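Local coordinates for putative peptide ABC-transport system periplasmic peptide-binding protein (Campylobacter jejuni, PDB 4OEV), which binds nickel outside the cytoplasm, here with an oxalate ion, and probably delivers the metal to an ABC-type importer, at residues 214-219 / 460-465; 234-239 / 476-481; 288-293 / 388-393. One frame throughout, in Å; residues are numbered along the deposited sequence.

Contact 1 (214-219 / 460-465); sequences AALIDV and LDFALV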
loop_
_atom_site.group_PDB
_atom_site.type_symbol
_atom_site.label_atom_id
_atom_site.label_comp_id
_atom_site.label_asym_id
_atom_site.label_seq_id
_atom_site.Cartn_x
_atom_site.Cartn_y
_atom_site.Cartn_z
ATOM N N ALA A 214 -9.530 -9.395 16.806
ATOM C CA ALA A 214 -8.193 -9.285 16.200
ATOM C C ALA A 214 -7.924 -7.877 15.745
ATOM O O ALA A 214 -8.851 -7.186 15.316
ATOM C CB ALA A 214 -8.059 -10.235 15.004
ATOM N N ALA A 215 -6.647 -7.496 15.784
ATOM C CA ALA A 215 -6.156 -6.210 15.262
ATOM C C ALA A 215 -4.654 -6.291 15.021
ATOM O O ALA A 215 -3.949 -7.084 15.690
ATOM C CB ALA A 215 -6.459 -5.081 16.210
ATOM N N LEU A 216 -4.134 -5.480 14.097
ATOM C CA LEU A 216 -2.670 -5.296 14.059
ATOM C C LEU A 216 -2.315 -4.284 15.141
ATOM O O LEU A 216 -2.973 -3.237 15.263
ATOM C CB LEU A 216 -2.158 -4.774 12.714
ATOM C CG LEU A 216 -2.459 -5.661 11.530
ATOM C CD1 LEU A 216 -1.860 -4.975 10.236
ATOM C CD2 LEU A 216 -1.879 -7.015 11.773
ATOM N N ILE A 217 -1.283 -4.600 15.913
ATOM C CA ILE A 217 -0.893 -3.781 17.070
ATOM C C ILE A 217 0.561 -3.291 17.005
ATOM O O ILE A 217 1.498 -4.091 16.859
ATOM C CB ILE A 217 -1.084 -4.572 18.387
ATOM C CG1 ILE A 217 -2.538 -4.980 18.563
ATOM C CG2 ILE A 217 -0.589 -3.738 19.594
ATOM C CD1 ILE A 217 -3.536 -3.807 18.555
ATOM N N ASP A 218 0.761 -1.980 17.125
ATOM C CA ASP A 218 2.124 -1.449 17.129
ATOM C C ASP A 218 3.037 -2.091 18.174
ATOM O O ASP A 218 2.614 -2.397 19.293
ATOM C CB ASP A 218 2.131 0.049 17.369
ATOM C CG ASP A 218 3.492 0.633 17.113
ATOM O OD1 ASP A 218 4.173 1.067 18.060
ATOM O OD2 ASP A 218 3.892 0.642 15.929
ATOM N N VAL A 219 4.301 -2.270 17.799
ATOM C CA VAL A 219 5.280 -2.895 18.667
ATOM C C VAL A 219 5.353 -2.171 20.027
ATOM O O VAL A 219 5.643 -2.802 21.045
ATOM C CB VAL A 219 6.670 -2.934 17.962
ATOM C CG1 VAL A 219 7.186 -1.521 17.690
ATOM C CG2 VAL A 219 7.669 -3.686 18.772
ATOM N N LEU A 460 8.961 -2.717 8.014
ATOM C CA LEU A 460 8.272 -3.167 9.221
ATOM C C LEU A 460 7.807 -4.631 9.203
ATOM O O LEU A 460 7.377 -5.156 8.151
ATOM C CB LEU A 460 7.053 -2.284 9.454
ATOM C CG LEU A 460 7.262 -0.801 9.431
ATOM C CD1 LEU A 460 5.911 -0.158 9.669
ATOM C CD2 LEU A 460 8.272 -0.393 10.566
ATOM N N ASP A 461 7.914 -5.298 10.352
ATOM C CA ASP A 461 7.106 -6.489 10.583
ATOM C C ASP A 461 5.813 -6.031 11.219
ATOM O O ASP A 461 5.740 -4.953 11.814
ATOM C CB ASP A 461 7.771 -7.502 11.502
ATOM C CG ASP A 461 8.795 -8.318 10.813
ATOM O OD1 ASP A 461 8.979 -8.112 9.604
ATOM O OD2 ASP A 461 9.394 -9.193 11.476
ATOM N N PHE A 462 4.795 -6.872 11.130
ATOM C CA PHE A 462 3.533 -6.537 11.758
ATOM C C PHE A 462 3.209 -7.579 12.791
ATOM O O PHE A 462 3.560 -8.749 12.640
ATOM C CB PHE A 462 2.408 -6.416 10.718
ATOM C CG PHE A 462 2.432 -5.106 9.989
ATOM C CD1 PHE A 462 1.803 -3.998 10.533
ATOM C CD2 PHE A 462 3.087 -4.984 8.784
ATOM C CE1 PHE A 462 1.846 -2.749 9.906
ATOM C CE2 PHE A 462 3.138 -3.724 8.134
ATOM C CZ PHE A 462 2.511 -2.626 8.687
ATOM N N ALA A 463 2.540 -7.136 13.847
ATOM C CA ALA A 463 2.102 -8.044 14.886
ATOM C C ALA A 463 0.588 -8.183 14.819
ATOM O O ALA A 463 -0.143 -7.245 15.148
ATOM C CB ALA A 463 2.567 -7.535 16.303
ATOM N N LEU A 464 0.121 -9.347 14.363
ATOM C CA LEU A 464 -1.301 -9.642 14.404
ATOM C C LEU A 464 -1.659 -10.180 15.767
ATOM O O LEU A 464 -1.264 -11.302 16.147
ATOM C CB LEU A 464 -1.708 -10.645 13.298
ATOM C CG LEU A 464 -3.160 -11.140 13.353
ATOM C CD1 LEU A 464 -4.162 -9.999 13.490
ATOM C CD2 LEU A 464 -3.448 -11.981 12.082
ATOM N N VAL A 465 -2.426 -9.406 16.515
ATOM C CA VAL A 465 -2.777 -9.890 17.845
ATOM C C VAL A 465 -4.193 -10.431 17.856
ATOM O O VAL A 465 -5.131 -9.745 17.454
ATOM C CB VAL A 465 -2.666 -8.827 18.921
ATOM C CG1 VAL A 465 -3.027 -9.443 20.253
ATOM C CG2 VAL A 465 -1.255 -8.240 18.955
HETATM O O HOH W 1 2.576 -4.291 14.208
#

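Contact 2 (234-239 / 476-481); sequences LREKSA and RTLGHH. With NI (nickel (II) ion), chain C; OXL (oxalate ion), chain D.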
loop_
_atom_site.group_PDB
_atom_site.type_symbol
_atom_site.label_atom_id
_atom_site.label_comp_id
_atom_site.label_asym_id
_atom_site.label_seq_id
_atom_site.Cartn_x
_atom_site.Cartn_y
_atom_site.Cartn_z
ATOM N N LEU A 234 0.917 -13.250 16.098
ATOM C CA LEU A 234 1.534 -13.747 14.885
ATOM C C LEU A 234 2.415 -12.667 14.288
ATOM O O LEU A 234 1.895 -11.597 13.959
ATOM C CB LEU A 234 0.490 -14.127 13.853
ATOM C CG LEU A 234 0.057 -15.575 13.844
ATOM C CD1 LEU A 234 -1.088 -15.628 12.880
ATOM C CD2 LEU A 234 1.200 -16.485 13.429
ATOM N N ARG A 235 3.713 -12.941 14.152
ATOM C CA ARG A 235 4.637 -11.991 13.521
ATOM C C ARG A 235 4.553 -12.131 12.031
ATOM O O ARG A 235 4.751 -13.229 11.526
ATOM C CB ARG A 235 6.084 -12.223 13.933
ATOM C CG ARG A 235 7.042 -11.386 13.063
ATOM C CD ARG A 235 8.497 -11.630 13.398
ATOM N NE ARG A 235 8.840 -11.296 14.774
ATOM C CZ ARG A 235 9.642 -10.290 15.133
ATOM N NH1 ARG A 235 10.169 -9.500 14.210
ATOM N NH2 ARG A 235 9.932 -10.079 16.422
ATOM N N GLU A 236 4.257 -11.043 11.328
ATOM C CA GLU A 236 4.094 -11.096 9.861
ATOM C C GLU A 236 5.162 -10.228 9.188
ATOM O O GLU A 236 5.370 -9.093 9.603
ATOM C CB GLU A 236 2.699 -10.625 9.465
ATOM C CG GLU A 236 1.604 -11.411 10.168
ATOM C CD GLU A 236 0.551 -11.937 9.208
ATOM O OE1 GLU A 236 0.912 -12.322 8.071
ATOM O OE2 GLU A 236 -0.647 -11.966 9.586
ATOM N N LYS A 237 5.848 -10.779 8.188
ATOM C CA LYS A 237 6.826 -10.022 7.400
ATOM C C LYS A 237 6.058 -9.119 6.468
ATOM O O LYS A 237 4.899 -9.394 6.189
ATOM C CB LYS A 237 7.742 -10.950 6.595
ATOM C CG LYS A 237 8.722 -11.783 7.448
ATOM C CD LYS A 237 9.838 -10.899 8.062
ATOM C CE LYS A 237 10.790 -11.682 8.987
ATOM N NZ LYS A 237 10.903 -11.138 10.412
ATOM N N SER A 238 6.668 -8.025 5.993
ATOM C CA SER A 238 5.936 -7.171 5.049
ATOM C C SER A 238 6.886 -6.438 4.131
ATOM O O SER A 238 8.062 -6.280 4.451
ATOM C CB SER A 238 5.072 -6.148 5.769
ATOM O OG SER A 238 5.798 -4.929 5.969
ATOM N N ALA A 239 6.340 -5.904 3.050
ATOM C CA ALA A 239 7.110 -5.078 2.114
ATOM C C ALA A 239 6.866 -3.596 2.426
ATOM O O ALA A 239 7.189 -2.699 1.637
ATOM C CB ALA A 239 6.731 -5.420 0.634
ATOM N N ARG A 476 1.140 -14.382 5.497
ATOM C CA ARG A 476 1.862 -14.235 4.247
ATOM C C ARG A 476 2.489 -12.840 4.239
ATOM O O ARG A 476 2.289 -12.040 5.178
ATOM C CB ARG A 476 0.963 -14.490 3.027
ATOM C CG ARG A 476 -0.135 -13.495 2.777
ATOM C CD ARG A 476 -0.949 -13.842 1.490
ATOM N NE ARG A 476 -1.615 -12.619 1.069
ATOM C CZ ARG A 476 -2.550 -12.511 0.135
ATOM N NH1 ARG A 476 -3.059 -11.299 -0.108
ATOM N NH2 ARG A 476 -3.000 -13.585 -0.509
ATOM N N THR A 477 3.312 -12.571 3.238
ATOM C CA THR A 477 4.005 -11.295 3.186
ATOM C C THR A 477 2.985 -10.190 2.967
ATOM O O THR A 477 2.274 -10.165 1.957
ATOM C CB THR A 477 5.092 -11.309 2.118
ATOM O OG1 THR A 477 5.975 -12.384 2.427
ATOM C CG2 THR A 477 5.915 -9.997 2.132
ATOM N N LEU A 478 2.907 -9.288 3.941
ATOM C CA LEU A 478 1.907 -8.230 3.937
ATOM C C LEU A 478 2.382 -7.031 3.113
ATOM O O LEU A 478 3.557 -6.965 2.680
ATOM C CB LEU A 478 1.581 -7.780 5.379
ATOM C CG LEU A 478 1.035 -8.922 6.269
ATOM C CD1 LEU A 478 0.549 -8.404 7.611
ATOM C CD2 LEU A 478 -0.093 -9.765 5.538
ATOM N N GLY A 479 1.454 -6.104 2.877
ATOM C CA GLY A 479 1.758 -4.863 2.194
ATOM C C GLY A 479 1.680 -3.726 3.185
ATOM O O GLY A 479 1.659 -3.921 4.411
ATOM N N HIS A 480 1.647 -2.544 2.610
ATOM C CA HIS A 480 1.518 -1.269 3.299
ATOM C C HIS A 480 0.293 -1.284 4.237
ATOM O O HIS A 480 -0.790 -1.768 3.859
ATOM C CB HIS A 480 1.440 -0.188 2.233
ATOM C CG HIS A 480 1.252 1.179 2.764
ATOM N ND1 HIS A 480 2.059 1.705 3.761
ATOM C CD2 HIS A 480 0.362 2.146 2.442
ATOM C CE1 HIS A 480 1.662 2.933 4.036
ATOM N NE2 HIS A 480 0.651 3.249 3.247
ATOM N N HIS A 481 0.521 -0.840 5.478
ATOM C CA HIS A 481 -0.413 -0.893 6.613
ATOM C C HIS A 481 -0.763 -2.304 7.027
ATOM O O HIS A 481 -1.732 -2.479 7.743
ATOM C CB HIS A 481 -1.739 -0.134 6.373
ATOM C CG HIS A 481 -1.578 1.346 6.156
ATOM N ND1 HIS A 481 -1.379 2.251 7.191
ATOM C CD2 HIS A 481 -1.632 2.084 5.019
ATOM C CE1 HIS A 481 -1.290 3.476 6.688
ATOM N NE2 HIS A 481 -1.451 3.403 5.372
HETATM NI NI NI C . -0.854 4.629 3.668
HETATM C C1 OXL D . 1.056 6.624 4.126
HETATM C C2 OXL D . 0.460 6.788 2.733
HETATM O O1 OXL D . 2.048 7.336 4.582
HETATM O O2 OXL D . 0.529 7.927 2.236
HETATM O O3 OXL D . 0.497 5.774 4.849
HETATM O O4 OXL D . -0.220 5.859 2.159
HETATM O O HOH W 2 4.346 -12.891 7.077
HETATM O O HOH W 3 -2.283 5.892 4.168
#

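Contact 3 (288-293 / 388-393); sequences ERSWAN and LDPDFH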
loop_
_atom_site.group_PDB
_atom_site.type_symbol
_atom_site.label_atom_id
_atom_site.label_comp_id
_atom_site.label_asym_id
_atom_site.label_seq_id
_atom_site.Cartn_x
_atom_site.Cartn_y
_atom_site.Cartn_z
ATOM N N GLU A 288 13.212 -3.497 -1.441
ATOM C CA GLU A 288 14.154 -4.410 -0.754
ATOM C C GLU A 288 13.560 -5.767 -0.328
ATOM O O GLU A 288 14.262 -6.627 0.254
ATOM C CB GLU A 288 14.745 -3.701 0.464
ATOM C CG GLU A 288 15.593 -2.492 0.023
ATOM C CD GLU A 288 16.424 -1.917 1.147
ATOM O OE1 GLU A 288 16.064 -0.806 1.623
ATOM O OE2 GLU A 288 17.402 -2.575 1.548
ATOM N N ARG A 289 12.281 -5.957 -0.619
ATOM C CA ARG A 289 11.670 -7.270 -0.459
ATOM C C ARG A 289 11.185 -7.806 -1.808
ATOM O O ARG A 289 10.485 -8.835 -1.862
ATOM C CB ARG A 289 10.504 -7.226 0.529
ATOM C CG ARG A 289 10.960 -7.185 1.992
ATOM C CD ARG A 289 10.067 -8.072 2.839
ATOM N NE ARG A 289 10.346 -7.857 4.254
ATOM C CZ ARG A 289 11.095 -8.664 4.998
ATOM N NH1 ARG A 289 11.611 -9.767 4.462
ATOM N NH2 ARG A 289 11.309 -8.380 6.285
ATOM N N SER A 290 11.660 -7.176 -2.873
ATOM C CA SER A 290 11.324 -7.571 -4.255
ATOM C C SER A 290 12.399 -8.370 -4.985
ATOM O O SER A 290 13.587 -8.246 -4.668
ATOM C CB SER A 290 11.051 -6.324 -5.070
ATOM O OG SER A 290 10.784 -6.697 -6.416
ATOM N N TRP A 291 11.993 -9.171 -5.988
ATOM C CA TRP A 291 12.963 -9.797 -6.878
ATOM C C TRP A 291 13.740 -8.708 -7.634
ATOM O O TRP A 291 14.888 -8.921 -8.071
ATOM C CB TRP A 291 12.277 -10.765 -7.859
ATOM C CG TRP A 291 11.110 -10.183 -8.610
ATOM C CD1 TRP A 291 9.795 -10.335 -8.306
ATOM C CD2 TRP A 291 11.157 -9.368 -9.799
ATOM N NE1 TRP A 291 9.021 -9.662 -9.214
ATOM C CE2 TRP A 291 9.833 -9.070 -10.148
ATOM C CE3 TRP A 291 12.193 -8.869 -10.602
ATOM C CZ2 TRP A 291 9.513 -8.298 -11.261
ATOM C CZ3 TRP A 291 11.868 -8.077 -11.698
ATOM C CH2 TRP A 291 10.547 -7.804 -12.011
ATOM N N ALA A 292 13.104 -7.550 -7.762
ATOM C CA ALA A 292 13.664 -6.392 -8.455
ATOM C C ALA A 292 14.822 -5.722 -7.696
ATOM O O ALA A 292 15.471 -4.834 -8.231
ATOM C CB ALA A 292 12.562 -5.370 -8.691
ATOM N N ASN A 293 15.066 -6.123 -6.449
ATOM C CA ASN A 293 16.119 -5.499 -5.644
ATOM C C ASN A 293 17.484 -5.729 -6.301
ATOM O O ASN A 293 17.877 -6.866 -6.599
ATOM C CB ASN A 293 16.061 -6.039 -4.191
ATOM C CG ASN A 293 17.074 -5.376 -3.246
ATOM O OD1 ASN A 293 17.844 -4.513 -3.648
ATOM N ND2 ASN A 293 17.040 -5.764 -1.962
ATOM N N LEU A 388 3.417 -7.489 -4.118
ATOM C CA LEU A 388 3.173 -7.875 -5.526
ATOM C C LEU A 388 4.220 -7.276 -6.481
ATOM O O LEU A 388 5.277 -6.820 -6.037
ATOM C CB LEU A 388 1.758 -7.469 -5.922
ATOM C CG LEU A 388 0.722 -8.105 -5.003
ATOM C CD1 LEU A 388 -0.634 -7.829 -5.555
ATOM C CD2 LEU A 388 0.949 -9.602 -4.790
ATOM N N ASP A 389 3.909 -7.228 -7.779
ATOM C CA ASP A 389 4.851 -6.723 -8.776
ATOM C C ASP A 389 5.475 -5.369 -8.395
ATOM O O ASP A 389 4.793 -4.446 -7.876
ATOM C CB ASP A 389 4.155 -6.626 -10.160
ATOM C CG ASP A 389 5.145 -6.405 -11.271
ATOM O OD1 ASP A 389 5.570 -5.235 -11.475
ATOM O OD2 ASP A 389 5.567 -7.423 -11.886
ATOM N N PRO A 390 6.791 -5.239 -8.603
ATOM C CA PRO A 390 7.476 -3.995 -8.196
ATOM C C PRO A 390 6.919 -2.708 -8.795
ATOM O O PRO A 390 7.228 -1.632 -8.275
ATOM C CB PRO A 390 8.908 -4.209 -8.682
ATOM C CG PRO A 390 8.825 -5.333 -9.716
ATOM C CD PRO A 390 7.743 -6.234 -9.141
ATOM N N ASP A 391 6.144 -2.798 -9.871
ATOM C CA ASP A 391 5.513 -1.627 -10.469
ATOM C C ASP A 391 4.508 -0.963 -9.546
ATOM O O ASP A 391 4.365 0.260 -9.573
ATOM C CB ASP A 391 4.798 -2.034 -11.796
ATOM C CG ASP A 391 4.191 -0.814 -12.565
ATOM O OD1 ASP A 391 4.924 0.148 -12.871
ATOM O OD2 ASP A 391 2.977 -0.818 -12.871
ATOM N N PHE A 392 3.793 -1.755 -8.725
ATOM C CA PHE A 392 2.549 -1.227 -8.101
ATOM C C PHE A 392 2.717 -0.099 -7.064
ATOM O O PHE A 392 1.877 0.847 -6.991
ATOM C CB PHE A 392 1.774 -2.398 -7.464
ATOM C CG PHE A 392 1.157 -3.316 -8.475
ATOM C CD1 PHE A 392 0.895 -2.871 -9.743
ATOM C CD2 PHE A 392 0.912 -4.656 -8.167
ATOM C CE1 PHE A 392 0.331 -3.744 -10.718
ATOM C CE2 PHE A 392 0.360 -5.514 -9.127
ATOM C CZ PHE A 392 0.075 -5.054 -10.403
ATOM N N HIS A 393 3.759 -0.149 -6.236
ATOM C CA HIS A 393 3.949 1.034 -5.385
ATOM C C HIS A 393 5.178 1.836 -5.841
ATOM O O HIS A 393 5.813 2.535 -5.073
ATOM C CB HIS A 393 4.044 0.634 -3.905
ATOM C CG HIS A 393 2.714 0.255 -3.323
ATOM N ND1 HIS A 393 2.392 0.427 -1.994
ATOM C CD2 HIS A 393 1.595 -0.232 -3.920
ATOM C CE1 HIS A 393 1.157 0.005 -1.783
ATOM N NE2 HIS A 393 0.635 -0.366 -2.943
HETATM O O HOH W 4 8.157 -7.420 -5.761
#

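Contact 1 (214-219 / 460-465)
Ala215 and Val465 form an antiparallel hydrogen-bonded pair, and the axes of strands 214-216 and 462-465 run at 167° to each other, 4.8 Å apart at their closest. Val465 N gives its hydrogen to Ala215 O at 2.9 Å, and the return bond, Ala215 N to Val465 O, is longer at 3.2 Å. One pair further on, Leu216 and Leu464 are non-hydrogen-bonded neighbours, after which Ile217 N reaches Ala463 O at 3.0 Å. The ladder then opens: a water takes the hydrogen of Ala463 N and donates to Ile217 O, filling the place of a direct bond. Val465 O and Ala463 O also receive CA-H...O contacts from Ala214 and Leu216.

The pairing adds the short strand 214-216 to the long strand 454-467, part of the antiparallel sheet that also holds strand 231-236, in a periplasmic binding protein of solute-binding family 5. Leu216 and Leu464 share one face of this ladder. With CG beside the backbone N (chi1 -60°), Leu216 sends its two methyls to different partners: CD2 lies 3.9 Å from Leu464 CB, while CD1 meets the Phe462 ring obliquely, 3.8 Å from its CD1. Leu464 turns its own CD1 back over the peptide of Ala215, 3.7 Å from the carbonyl O. Ala215 and Val465 point to the other face, where helix 200-208 lies: Ala203 touches Ala215 and Ile217, and Leu207 touches Ile217 and Val465. There the branched side chains of Ile217 and Val465 cross at a slant, Ile217 CG1 packing 3.5 Å from Val465 CG2. Ala463 CB rests beside Ile217 O.

Contact 2 (234-239 / 476-481)
Leu478 N points almost straight at Lys237 O, 3.0 Å away with 178° at the hydrogen, and Ala239 N returns a bond to Leu478 O at 3.0 Å. The two bonds flank Ser238, bridging it to Leu478 in an isolated beta bridge. Further back, a water accepts from Lys237 N and donates weakly to Arg476 O; Arg476 N makes a weak bond to Glu236 OE1, at 3.3 Å.

Beyond the bridge, His480 and His481 bind the nickel ion through NE2, at 2.1 and 2.2 Å respectively. Oxalate chelates the metal through O3 and O4, and a water and His26 NE2 complete six ligands. The His480 ring has oxalate O3 at its edge, in plane, and His481 CD2 over one face near the rim. Second-shell carboxylates orient both imidazoles: Asp240 bonds His480 ND1, and Glu12 bonds His481 ND1. Arg344 NH2 hydrogen-bonds the oxalate and probably offsets part of its charge.

Packing centres on Leu478, whose CD1 lies 3.6 Å from Glu236 CB. Glu236 bends at chi2 (-130°), which brings its carboxylate round beside the leucine, with OE1 3.7 Å from Leu478 CD2. Ser238 CB sits 3.9 Å from Leu478 CB, while its OG bonds Leu460 O and Asp240 N. Strand 454-467 borders this packing, with Phe462 against Ser238 and Leu478; on the metal side, Arg344 of helix 342-357 touches both histidines.

Contact 3 (288-293 / 388-393)
Pro390 packs against one face of the Trp291 indole near its rim, the two side chains crossing at about a right angle. Its CG stands 3.3 Å above the ring plane and 3.4 Å from Trp291 CZ2, and CD is equally near that carbon. CB of the proline instead meets Ala292 CB, at 3.8 Å, and Ser290 OG, at 3.9 Å. At the indole's edge lies Asp389 OD2, 4.1 Å from CZ2; its strong partner is Arg437, in a salt bridge. The indole takes its place with CG between the backbone N and the carbonyl carbon (chi1 51°), and helix 434-450 touches it through Leu434, Arg437 and Lys438. No direct hydrogen bond joins the segments, but a water links Ser290 OG to Leu388 O.

Each side is shaped by its own turn. Ser290 OG accepts from Ala292 N at 2.8 Å, and Asp389 OD1 accepts from Asp391 N at 3.0 Å. These are an ST turn and an Asx turn, each coinciding with the start of a type I beta turn, 290-293 and 389-392: two side-chain-braced turns packed through a proline-tryptophan contact, joining the loop before helix 304-313 to that before helix 395-398.

Overall arrangement
Contacts 1 and 2 both reach one sheet, in which strands 454-467 and 231-236 are neighbours; their centres are about 9 Å apart. Asp461 OD2 ties them by a salt bridge to Lys237 NZ, 2.7 Å, and Leu216 CD1 packs 3.5 Å from His481 O. Contact 2 carries two nickel-binding histidines; the side chain of Phe462 in contact 1 stays about 9 Å from both the metal and oxalate. Contact 3 is centred about 14 Å from contact 2 and 22 Å from contact 1. Arg289 spans the gap between contacts 2 and 3, its NE 2.8 Å from Ser238 O, and His393 CE1 lies 4.0 Å from CB of the metal ligand His480.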